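Local coordinates for protein endo-1,4-beta-xylanase (Bacteroides thetaiotaomicron VPI-5482, PDB 3KST) that probably hydrolyses O-glycosidic bonds in xylan-type polysaccharides as a calcium-binding, family 43 glycoside hydrolase, at residues L95-S98 with I103-A106; T140-F145 with D223-P228; Y144-R147 with G151-I154. One frame throughout, in Å; residues are numbered along the deposited sequence.

Interaction 1 (L95-S98 with I103-A106); sequences LFYS and ICVA
Leu95 to Ser98 and Ile103 to Ala106 run antiparallel as neighbouring strands of a beta hairpin, with Leu95–Ala106 and Tyr97–Cys104 as hydrogen-bonded pairs and Phe96–Val105 and Ser98–Ile103 as non-hydrogen-bonded pairs. Four backbone bonds close the ladder, the shortest from Cys104 N to Tyr97 O at 2.8 Å. Between them, alpha hydrogens turn to the same carbonyls, as where Val105 CA lies 3.3 Å from Leu95 O.

Within these two segments each face carries one aromatic ring laid over its cross-strand neighbour. Tyr97 has CG between the backbone N and the carbonyl carbon (chi1 61°), which swings the ring across the partner strand. Cys104 CB lies under one face, 3.5 Å from the ring centroid and 21° off the normal; the Cys104 sulfur comes in obliquely, a looser sulfur-aromatic contact at 4.6 Å from the centroid. Ala106 N meets the edge of the same ring. The phenol oxygen hydrogen-bonds to Ser73 OG beyond the hairpin. A leucine in place of Tyr97 would probably leave Cys104 CB without its flat cover and Ser73 without this partner.

On the other face, the Phe96 and Val105 side chains point the same way, and Val105 CG2 sits 3.6 Å from the Phe96 ring centroid. Ser98 OG hydrogen-bonds to the backbone N of Asp130, the residue predicted to tune the pKa of the catalytic acid. All eight residues are buried, so polar groups need partners inside: inward-facing backbone groups pair across the ladder, those of Phe96 and Ser98 turn to Glu83 and Trp80, and CH-pi contacts help to set how the two rings lie.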
ATOM      1  N   LEU A  95      -4.284 -11.735   0.453  1.00 11.34           N
ATOM      2  CA  LEU A  95      -4.651 -10.390   0.858  1.00 10.64           C
ATOM      3  C   LEU A  95      -4.061 -10.130   2.255  1.00 11.06           C
ATOM      4  O   LEU A  95      -4.440 -10.793   3.216  1.00 11.65           O
ATOM      5  CB  LEU A  95      -6.181 -10.231   0.910  1.00 11.52           C
ATOM      6  CG  LEU A  95      -6.802  -9.031   1.630  1.00 11.86           C
ATOM      7  CD1 LEU A  95      -6.294  -7.781   0.976  1.00  9.75           C
ATOM      8  CD2 LEU A  95      -8.343  -9.150   1.685  1.00 12.30           C
ATOM      9  N   PHE A  96      -3.159  -9.154   2.346  1.00  9.66           N
ATOM     10  CA  PHE A  96      -2.542  -8.736   3.600  1.00  8.96           C
ATOM     11  C   PHE A  96      -3.199  -7.407   3.979  1.00  8.51           C
ATOM     12  O   PHE A  96      -3.338  -6.525   3.148  1.00  8.70           O
ATOM     13  CB  PHE A  96      -1.037  -8.597   3.446  1.00  9.63           C
ATOM     14  CG  PHE A  96      -0.326  -9.905   3.510  1.00  8.74           C
ATOM     15  CD1 PHE A  96      -0.291 -10.762   2.406  1.00 10.70           C
ATOM     16  CD2 PHE A  96       0.234 -10.333   4.706  1.00 10.93           C
ATOM     17  CE1 PHE A  96       0.362 -12.017   2.518  1.00 10.64           C
ATOM     18  CE2 PHE A  96       0.871 -11.556   4.799  1.00 11.46           C
ATOM     19  CZ  PHE A  96       0.935 -12.391   3.715  1.00 11.71           C
ATOM     20  N   TYR A  97      -3.579  -7.257   5.237  1.00  8.77           N
ATOM     21  CA  TYR A  97      -4.367  -6.082   5.639  1.00  8.47           C
ATOM     22  C   TYR A  97      -4.320  -5.824   7.132  1.00  9.20           C
ATOM     23  O   TYR A  97      -3.745  -6.612   7.871  1.00  9.38           O
ATOM     24  CB  TYR A  97      -5.813  -6.303   5.201  1.00  9.55           C
ATOM     25  CG  TYR A  97      -6.504  -7.503   5.822  1.00  5.89           C
ATOM     26  CD1 TYR A  97      -6.282  -8.811   5.339  1.00  7.29           C
ATOM     27  CD2 TYR A  97      -7.390  -7.345   6.884  1.00  6.66           C
ATOM     28  CE1 TYR A  97      -6.933  -9.947   5.914  1.00  6.14           C
ATOM     29  CE2 TYR A  97      -8.077  -8.475   7.469  1.00  6.41           C
ATOM     30  CZ  TYR A  97      -7.833  -9.770   6.966  1.00  8.46           C
ATOM     31  OH  TYR A  97      -8.479 -10.860   7.523  1.00  8.20           O
ATOM     32  N   SER A  98      -4.918  -4.703   7.547  1.00  8.76           N
ATOM     33  CA  SER A  98      -5.063  -4.343   8.930  1.00  8.27           C
ATOM     34  C   SER A  98      -6.524  -4.439   9.297  1.00  8.29           C
ATOM     35  O   SER A  98      -7.379  -4.200   8.483  1.00  7.54           O
ATOM     36  CB  SER A  98      -4.562  -2.932   9.160  1.00  7.84           C
ATOM     37  OG  SER A  98      -3.220  -2.815   8.732  1.00  9.49           O
ATOM     38  N   ILE A 103      -2.385  -6.823  12.194  1.00  8.45           N
ATOM     39  CA  ILE A 103      -2.111  -7.260  10.813  1.00  8.13           C
ATOM     40  C   ILE A 103      -2.598  -8.685  10.594  1.00  8.57           C
ATOM     41  O   ILE A 103      -2.404  -9.544  11.457  1.00  9.37           O
ATOM     42  CB  ILE A 103      -0.649  -7.091  10.413  1.00  9.23           C
ATOM     43  CG1 ILE A 103       0.326  -7.807  11.363  1.00  8.61           C
ATOM     44  CG2 ILE A 103      -0.326  -5.591  10.429  1.00  8.94           C
ATOM     45  CD1 ILE A 103       1.756  -7.814  10.879  1.00 10.45           C
ATOM     46  N   CYS A 104      -3.171  -8.905   9.419  1.00  9.81           N
ATOM     47  CA  CYS A 104      -3.864 -10.129   9.049  1.00  9.38           C
ATOM     48  C   CYS A 104      -3.642 -10.542   7.619  1.00  9.98           C
ATOM     49  O   CYS A 104      -3.304  -9.716   6.754  1.00 10.22           O
ATOM     50  CB  CYS A 104      -5.376  -9.893   9.194  1.00  9.38           C
ATOM     51  SG  CYS A 104      -5.975  -9.422  10.813  1.00 12.15           S
ATOM     52  N   VAL A 105      -3.923 -11.823   7.354  1.00 10.12           N
ATOM     53  CA  VAL A 105      -3.821 -12.362   6.010  1.00 10.31           C
ATOM     54  C   VAL A 105      -4.983 -13.313   5.732  1.00 10.51           C
ATOM     55  O   VAL A 105      -5.344 -14.136   6.598  1.00 11.05           O
ATOM     56  CB  VAL A 105      -2.430 -13.054   5.748  1.00  9.69           C
ATOM     57  CG1 VAL A 105      -2.157 -14.181   6.735  1.00 12.17           C
ATOM     58  CG2 VAL A 105      -2.305 -13.548   4.293  1.00 10.23           C
ATOM     59  N   ALA A 106      -5.560 -13.148   4.541  1.00 10.39           N
ATOM     60  CA  ALA A 106      -6.645 -13.971   4.006  1.00  9.85           C
ATOM     61  C   ALA A 106      -6.234 -14.440   2.628  1.00  9.94           C
ATOM     62  O   ALA A 106      -5.268 -13.928   2.041  1.00 10.02           O
ATOM     63  CB  ALA A 106      -7.963 -13.153   3.923  1.00 10.54           C
TER

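Interaction 2 (T140-F145 with D223-P228); sequences TPYLYF and DTPMGP
Tyr142 and Pro225 meet where one antiparallel blade of the family 43 beta-propeller, carrying strand 141-148, is touched by the turn between strands 216-222 and 230-231 of the next. The pyrrolidine ring lies over one face of the phenol in a CH-pi contact: Pro225 CB stands 3.8 Å from the Tyr142 ring centroid, 14° off the normal, displaced toward the rim, and Pro225 CG reaches Tyr142 CE2 at 3.6 Å.

Selenomethionine Met226 comes from the same side of the ring plane, but toward its CD1–CE1 flank, its chain crossing the tyrosine at about a right angle. With CG anti to the carbonyl carbon (chi1 -56°), its CG and SE both touch the CD1–CE1 bond, SE lying 4.0 Å from Tyr142 CE1 in an oblique Met-aromatic contact. Val156, on the adjacent strand, packs against Tyr142, Tyr144 and Met226.

Tyr144, two residues on and so on the same side of the strand, offers its hydroxyl rather than its ring face. The carbonyl oxygen of Pro225 lies near the plane of the Tyr144 ring, at its edge. The loop has a type I turn from Thr224 to Gly227 whose backbone bond is weak, reinforced by an ST turn, Thr224 OG1 accepting from Met226 N; the same hydroxyl donates to Gly227 O. Tyr144 OH donates to Pro225 O at 2.7 Å, 29° out of the carbonyl plane.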
ATOM      1  N   THR A 140      12.924 -15.941  -0.022  1.00 14.25           N
ATOM      2  CA  THR A 140      12.631 -15.594   1.367  1.00 13.64           C
ATOM      3  C   THR A 140      11.552 -14.503   1.406  1.00 12.79           C
ATOM      4  O   THR A 140      11.756 -13.433   0.813  1.00 12.07           O
ATOM      5  CB  THR A 140      13.916 -15.101   2.090  1.00 13.05           C
ATOM      6  OG1 THR A 140      14.945 -16.120   1.988  1.00 15.51           O
ATOM      7  CG2 THR A 140      13.670 -14.706   3.578  1.00 12.80           C
ATOM      8  N   PRO A 141      10.436 -14.756   2.121  1.00 12.27           N
ATOM      9  CA  PRO A 141       9.371 -13.739   2.263  1.00 12.42           C
ATOM     10  C   PRO A 141       9.679 -12.747   3.387  1.00 12.58           C
ATOM     11  O   PRO A 141      10.121 -13.170   4.456  1.00 12.85           O
ATOM     12  CB  PRO A 141       8.146 -14.590   2.622  1.00 12.64           C
ATOM     13  CG  PRO A 141       8.702 -15.740   3.359  1.00 12.40           C
ATOM     14  CD  PRO A 141      10.021 -16.039   2.724  1.00 12.21           C
ATOM     15  N   TYR A 142       9.451 -11.451   3.136  1.00 11.71           N
ATOM     16  CA  TYR A 142       9.597 -10.384   4.144  1.00 11.07           C
ATOM     17  C   TYR A 142       8.298  -9.600   4.228  1.00 10.26           C
ATOM     18  O   TYR A 142       7.698  -9.316   3.184  1.00 12.12           O
ATOM     19  CB  TYR A 142      10.738  -9.425   3.796  1.00 10.31           C
ATOM     20  CG  TYR A 142      12.066 -10.104   3.739  1.00  9.60           C
ATOM     21  CD1 TYR A 142      12.815 -10.315   4.895  1.00  9.55           C
ATOM     22  CD2 TYR A 142      12.588 -10.548   2.510  1.00 11.03           C
ATOM     23  CE1 TYR A 142      14.071 -10.954   4.834  1.00  9.84           C
ATOM     24  CE2 TYR A 142      13.822 -11.173   2.442  1.00 13.10           C
ATOM     25  CZ  TYR A 142      14.550 -11.392   3.607  1.00 11.69           C
ATOM     26  OH  TYR A 142      15.768 -12.004   3.500  1.00 12.23           O
ATOM     27  N   LEU A 143       7.868  -9.266   5.446  1.00  9.62           N
ATOM     28  CA  LEU A 143       6.689  -8.421   5.682  1.00  9.05           C
ATOM     29  C   LEU A 143       7.132  -7.136   6.360  1.00  9.43           C
ATOM     30  O   LEU A 143       7.800  -7.168   7.428  1.00  8.98           O
ATOM     31  CB  LEU A 143       5.616  -9.122   6.540  1.00  8.99           C
ATOM     32  CG  LEU A 143       4.244  -8.416   6.584  1.00  7.92           C
ATOM     33  CD1 LEU A 143       3.610  -8.502   5.213  1.00  8.37           C
ATOM     34  CD2 LEU A 143       3.269  -9.064   7.604  1.00 11.56           C
ATOM     35  N   TYR A 144       6.774  -6.017   5.726  1.00  9.22           N
ATOM     36  CA  TYR A 144       6.986  -4.664   6.215  1.00  9.25           C
ATOM     37  C   TYR A 144       5.652  -4.248   6.823  1.00  9.34           C
ATOM     38  O   TYR A 144       4.602  -4.577   6.285  1.00  9.42           O
ATOM     39  CB  TYR A 144       7.427  -3.723   5.087  1.00  8.49           C
ATOM     40  CG  TYR A 144       8.706  -4.226   4.482  1.00 10.01           C
ATOM     41  CD1 TYR A 144       8.685  -5.235   3.519  1.00  8.14           C
ATOM     42  CD2 TYR A 144       9.950  -3.762   4.929  1.00 10.90           C
ATOM     43  CE1 TYR A 144       9.869  -5.780   3.010  1.00 10.62           C
ATOM     44  CE2 TYR A 144      11.150  -4.292   4.402  1.00 12.90           C
ATOM     45  CZ  TYR A 144      11.092  -5.295   3.441  1.00  9.38           C
ATOM     46  OH  TYR A 144      12.233  -5.841   2.912  1.00 13.44           O
ATOM     47  N   PHE A 145       5.711  -3.581   7.973  1.00  8.46           N
ATOM     48  CA  PHE A 145       4.525  -3.176   8.718  1.00  8.62           C
ATOM     49  C   PHE A 145       4.945  -2.145   9.744  1.00  8.88           C
ATOM     50  O   PHE A 145       6.144  -2.004  10.007  1.00  9.07           O
ATOM     51  CB  PHE A 145       3.859  -4.398   9.388  1.00  8.71           C
ATOM     52  CG  PHE A 145       4.781  -5.195  10.260  1.00 10.19           C
ATOM     53  CD1 PHE A 145       5.559  -6.228   9.701  1.00 12.72           C
ATOM     54  CD2 PHE A 145       4.861  -4.966  11.633  1.00 10.40           C
ATOM     55  CE1 PHE A 145       6.414  -6.976  10.483  1.00 12.39           C
ATOM     56  CE2 PHE A 145       5.724  -5.736  12.423  1.00 12.91           C
ATOM     57  CZ  PHE A 145       6.492  -6.745  11.832  1.00 11.05           C
ATOM     58  N   ASP A 223      21.342  -2.332   0.928  1.00 13.66           N
ATOM     59  CA  ASP A 223      21.913  -3.472   0.217  1.00 14.02           C
ATOM     60  C   ASP A 223      21.275  -4.780   0.727  1.00 14.26           C
ATOM     61  O   ASP A 223      21.542  -5.848   0.155  1.00 15.33           O
ATOM     62  CB  ASP A 223      23.436  -3.552   0.411  1.00 14.89           C
ATOM     63  CG  ASP A 223      24.183  -2.388  -0.200  1.00 15.54           C
ATOM     64  OD1 ASP A 223      23.662  -1.703  -1.091  1.00 18.50           O
ATOM     65  OD2 ASP A 223      25.331  -2.161   0.234  1.00 19.12           O
ATOM     66  N   THR A 224      20.462  -4.725   1.798  1.00 14.13           N
ATOM     67  CA  THR A 224      19.748  -5.908   2.295  1.00 13.67           C
ATOM     68  C   THR A 224      18.250  -5.590   2.455  1.00 13.31           C
ATOM     69  O   THR A 224      17.896  -4.427   2.616  1.00 12.51           O
ATOM     70  CB  THR A 224      20.381  -6.448   3.644  1.00 14.08           C
ATOM     71  OG1 THR A 224      19.559  -6.131   4.775  1.00 14.16           O
ATOM     72  CG2 THR A 224      21.829  -5.930   3.851  1.00 16.19           C
ATOM     73  N   PRO A 225      17.372  -6.616   2.431  1.00 13.60           N
ATOM     74  CA  PRO A 225      15.936  -6.369   2.627  1.00 13.16           C
ATOM     75  C   PRO A 225      15.574  -5.843   4.032  1.00 13.40           C
ATOM     76  O   PRO A 225      14.508  -5.247   4.190  1.00 13.42           O
ATOM     77  CB  PRO A 225      15.284  -7.751   2.375  1.00 13.18           C
ATOM     78  CG  PRO A 225      16.384  -8.677   1.990  1.00 13.41           C
ATOM     79  CD  PRO A 225      17.662  -8.060   2.483  1.00 12.95           C
HETATM   80  N   MSE A 226      16.449  -6.035   5.022  1.00 13.82           N
HETATM   81  CA  MSE A 226      16.174  -5.574   6.382  1.00 14.64           C
HETATM   82  C   MSE A 226      17.187  -4.523   6.852  1.00 14.95           C
HETATM   83  O   MSE A 226      17.516  -4.465   8.025  1.00 16.65           O
HETATM   84  CB  MSE A 226      16.063  -6.758   7.325  1.00 15.05           C
HETATM   85  CG  MSE A 226      15.031  -7.771   6.895  1.00 14.27           C
HETATM   86 SE   MSE A 226      14.570  -8.986   8.283  0.75 14.56          SE
HETATM   87  CE  MSE A 226      16.317  -9.774   8.478  1.00 11.26           C
ATOM     88  N   GLY A 227      17.647  -3.679   5.928  1.00 14.09           N
ATOM     89  CA  GLY A 227      18.515  -2.578   6.269  1.00 13.38           C
ATOM     90  C   GLY A 227      19.985  -2.915   6.411  1.00 13.38           C
ATOM     91  O   GLY A 227      20.398  -3.989   5.939  1.00 12.69           O
ATOM     92  N   PRO A 228      20.781  -1.974   6.976  1.00 14.05           N
ATOM     93  CA  PRO A 228      20.349  -0.624   7.418  1.00 14.20           C
ATOM     94  C   PRO A 228      19.973   0.313   6.249  1.00 14.41           C
ATOM     95  O   PRO A 228      20.390   0.089   5.117  1.00 14.37           O
ATOM     96  CB  PRO A 228      21.555  -0.100   8.200  1.00 15.01           C
ATOM     97  CG  PRO A 228      22.708  -0.835   7.594  1.00 14.24           C
ATOM     98  CD  PRO A 228      22.178  -2.220   7.370  1.00 14.91           C
TER

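Interaction 3 (Y144-R147 with G151-I154); sequences YFVR and GNVI
Arg147 N donates to Val153 O at 2.8 Å, and the reverse bond from Val153 N to Arg147 O, at 2.9 Å, closes a hydrogen-bonded antiparallel pair. The Val153 carbonyl also receives the alpha hydrogen of Val146, whose CA is 3.2 Å away. One residue further in, Val146 and Ile154 form the non-hydrogen-bonded pair, where Ile154 CA makes a similar contact with Phe145 O.

The side chains of Val146 and Ile154 share a face but meet loosely, Val146 CG2 to Ile154 CG1 being 4.3 Å. The firmer touch is diagonal. With Val146 CG1 anti to the backbone N (chi1 166°), this methyl leans toward Asn152 and comes 3.6 Å from its CB, the two side chains crossing at a slant. The methyl thus packs beside the aliphatic root of an amide whose end is engaged elsewhere: Asn152 ND2 hydrogen-bonds to OE1 of Glu190, the predicted proton donor.

Val153 and Arg147 occupy the opposite face. The arginine chain leads away from the partner strand to a salt bridge of its NE with Glu126 and a cation-pi contact with Trp155. The hairpin therefore sets the Asn152 carboxamide against the predicted acid Glu190, and the Val146 side chain beside both Glu190 and its predicted modulator Asp130, a second-shell position consistent with the central active site of a family 43 beta-propeller.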
ATOM      1  N   TYR A 144       6.774  -6.017   5.726  1.00  9.22           N
ATOM      2  CA  TYR A 144       6.986  -4.664   6.215  1.00  9.25           C
ATOM      3  C   TYR A 144       5.652  -4.248   6.823  1.00  9.34           C
ATOM      4  O   TYR A 144       4.602  -4.577   6.285  1.00  9.42           O
ATOM      5  CB  TYR A 144       7.427  -3.723   5.087  1.00  8.49           C
ATOM      6  CG  TYR A 144       8.706  -4.226   4.482  1.00 10.01           C
ATOM      7  CD1 TYR A 144       8.685  -5.235   3.519  1.00  8.14           C
ATOM      8  CD2 TYR A 144       9.950  -3.762   4.929  1.00 10.90           C
ATOM      9  CE1 TYR A 144       9.869  -5.780   3.010  1.00 10.62           C
ATOM     10  CE2 TYR A 144      11.150  -4.292   4.402  1.00 12.90           C
ATOM     11  CZ  TYR A 144      11.092  -5.295   3.441  1.00  9.38           C
ATOM     12  OH  TYR A 144      12.233  -5.841   2.912  1.00 13.44           O
ATOM     13  N   PHE A 145       5.711  -3.581   7.973  1.00  8.46           N
ATOM     14  CA  PHE A 145       4.525  -3.176   8.718  1.00  8.62           C
ATOM     15  C   PHE A 145       4.945  -2.145   9.744  1.00  8.88           C
ATOM     16  O   PHE A 145       6.144  -2.004  10.007  1.00  9.07           O
ATOM     17  CB  PHE A 145       3.859  -4.398   9.388  1.00  8.71           C
ATOM     18  CG  PHE A 145       4.781  -5.195  10.260  1.00 10.19           C
ATOM     19  CD1 PHE A 145       5.559  -6.228   9.701  1.00 12.72           C
ATOM     20  CD2 PHE A 145       4.861  -4.966  11.633  1.00 10.40           C
ATOM     21  CE1 PHE A 145       6.414  -6.976  10.483  1.00 12.39           C
ATOM     22  CE2 PHE A 145       5.724  -5.736  12.423  1.00 12.91           C
ATOM     23  CZ  PHE A 145       6.492  -6.745  11.832  1.00 11.05           C
ATOM     24  N   VAL A 146       3.964  -1.442  10.294  1.00  9.09           N
ATOM     25  CA  VAL A 146       4.166  -0.381  11.285  1.00  9.03           C
ATOM     26  C   VAL A 146       3.945  -0.895  12.679  1.00  9.08           C
ATOM     27  O   VAL A 146       2.925  -1.552  12.922  1.00  9.72           O
ATOM     28  CB  VAL A 146       3.132   0.769  11.092  1.00  9.51           C
ATOM     29  CG1 VAL A 146       3.086   1.741  12.320  1.00  7.85           C
ATOM     30  CG2 VAL A 146       3.413   1.529   9.773  1.00  9.93           C
ATOM     31  N   ARG A 147       4.899  -0.645  13.582  1.00  9.42           N
ATOM     32  CA  ARG A 147       4.683  -0.864  15.014  1.00  8.81           C
ATOM     33  C   ARG A 147       4.687   0.534  15.629  1.00  9.01           C
ATOM     34  O   ARG A 147       5.385   1.453  15.147  1.00  8.25           O
ATOM     35  CB  ARG A 147       5.770  -1.697  15.661  1.00  8.52           C
ATOM     36  CG  ARG A 147       5.920  -3.088  15.079  1.00  9.76           C
ATOM     37  CD  ARG A 147       7.144  -3.783  15.651  1.00 11.47           C
ATOM     38  NE  ARG A 147       7.067  -4.024  17.087  1.00 13.99           N
ATOM     39  CZ  ARG A 147       8.100  -4.357  17.877  1.00 11.51           C
ATOM     40  NH1 ARG A 147       9.334  -4.474  17.388  1.00  9.82           N
ATOM     41  NH2 ARG A 147       7.898  -4.554  19.173  1.00 15.11           N
ATOM     42  N   GLY A 151       6.446   6.708  17.720  1.00 12.55           N
ATOM     43  CA  GLY A 151       5.499   7.145  16.731  1.00 11.62           C
ATOM     44  C   GLY A 151       5.169   5.899  15.929  1.00 11.14           C
ATOM     45  O   GLY A 151       5.438   4.729  16.359  1.00 11.33           O
ATOM     46  N   ASN A 152       4.591   6.098  14.747  1.00  9.91           N
ATOM     47  CA  ASN A 152       4.436   5.004  13.807  1.00  9.83           C
ATOM     48  C   ASN A 152       5.804   4.776  13.168  1.00  9.80           C
ATOM     49  O   ASN A 152       6.333   5.692  12.527  1.00 10.69           O
ATOM     50  CB  ASN A 152       3.432   5.326  12.698  1.00  8.86           C
ATOM     51  CG  ASN A 152       1.999   5.422  13.173  1.00  9.96           C
ATOM     52  OD1 ASN A 152       1.683   5.522  14.368  1.00 10.35           O
ATOM     53  ND2 ASN A 152       1.094   5.381  12.202  1.00  8.90           N
ATOM     54  N   VAL A 153       6.360   3.573  13.365  1.00  9.91           N
ATOM     55  CA  VAL A 153       7.670   3.162  12.811  1.00  9.92           C
ATOM     56  C   VAL A 153       7.524   1.927  11.940  1.00 10.46           C
ATOM     57  O   VAL A 153       6.842   0.965  12.309  1.00 10.26           O
ATOM     58  CB  VAL A 153       8.667   2.907  13.958  1.00  8.93           C
ATOM     59  CG1 VAL A 153      10.054   2.477  13.428  1.00  9.36           C
ATOM     60  CG2 VAL A 153       8.787   4.159  14.778  1.00  9.16           C
ATOM     61  N   ILE A 154       8.152   1.964  10.768  1.00  9.43           N
ATOM     62  CA  ILE A 154       8.158   0.854   9.848  1.00  9.30           C
ATOM     63  C   ILE A 154       9.217  -0.176  10.273  1.00  9.37           C
ATOM     64  O   ILE A 154      10.404   0.140  10.393  1.00 10.02           O
ATOM     65  CB  ILE A 154       8.406   1.300   8.391  1.00  9.13           C
ATOM     66  CG1 ILE A 154       7.266   2.238   7.963  1.00  9.24           C
ATOM     67  CG2 ILE A 154       8.477   0.047   7.468  1.00  8.82           C
ATOM     68  CD1 ILE A 154       7.425   2.862   6.560  1.00  6.50           C
TER

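In the fold
Along the chain, interaction 1 closes before interactions 2 and 3 open from the same strand, 141-148. Interactions 1 and 3 are hairpins of two successive antiparallel blades, their centres about 15 Å apart. Interaction 2, its centre about 18 Å from that of interaction 1 and about 13 Å from that of interaction 3, instead joins the second of these blades to the one after it. Leu143 and Phe145 meet the earlier blade, Ile103 CD1 lying 3.8 Å from Leu143 CD2, while Tyr142 and Tyr144 meet the later one. Tyr144 and Phe145 are shared by interactions 2 and 3. The strand's Val146 side chain lies about 4 Å from Asp130's and about 9 Å from the calcium.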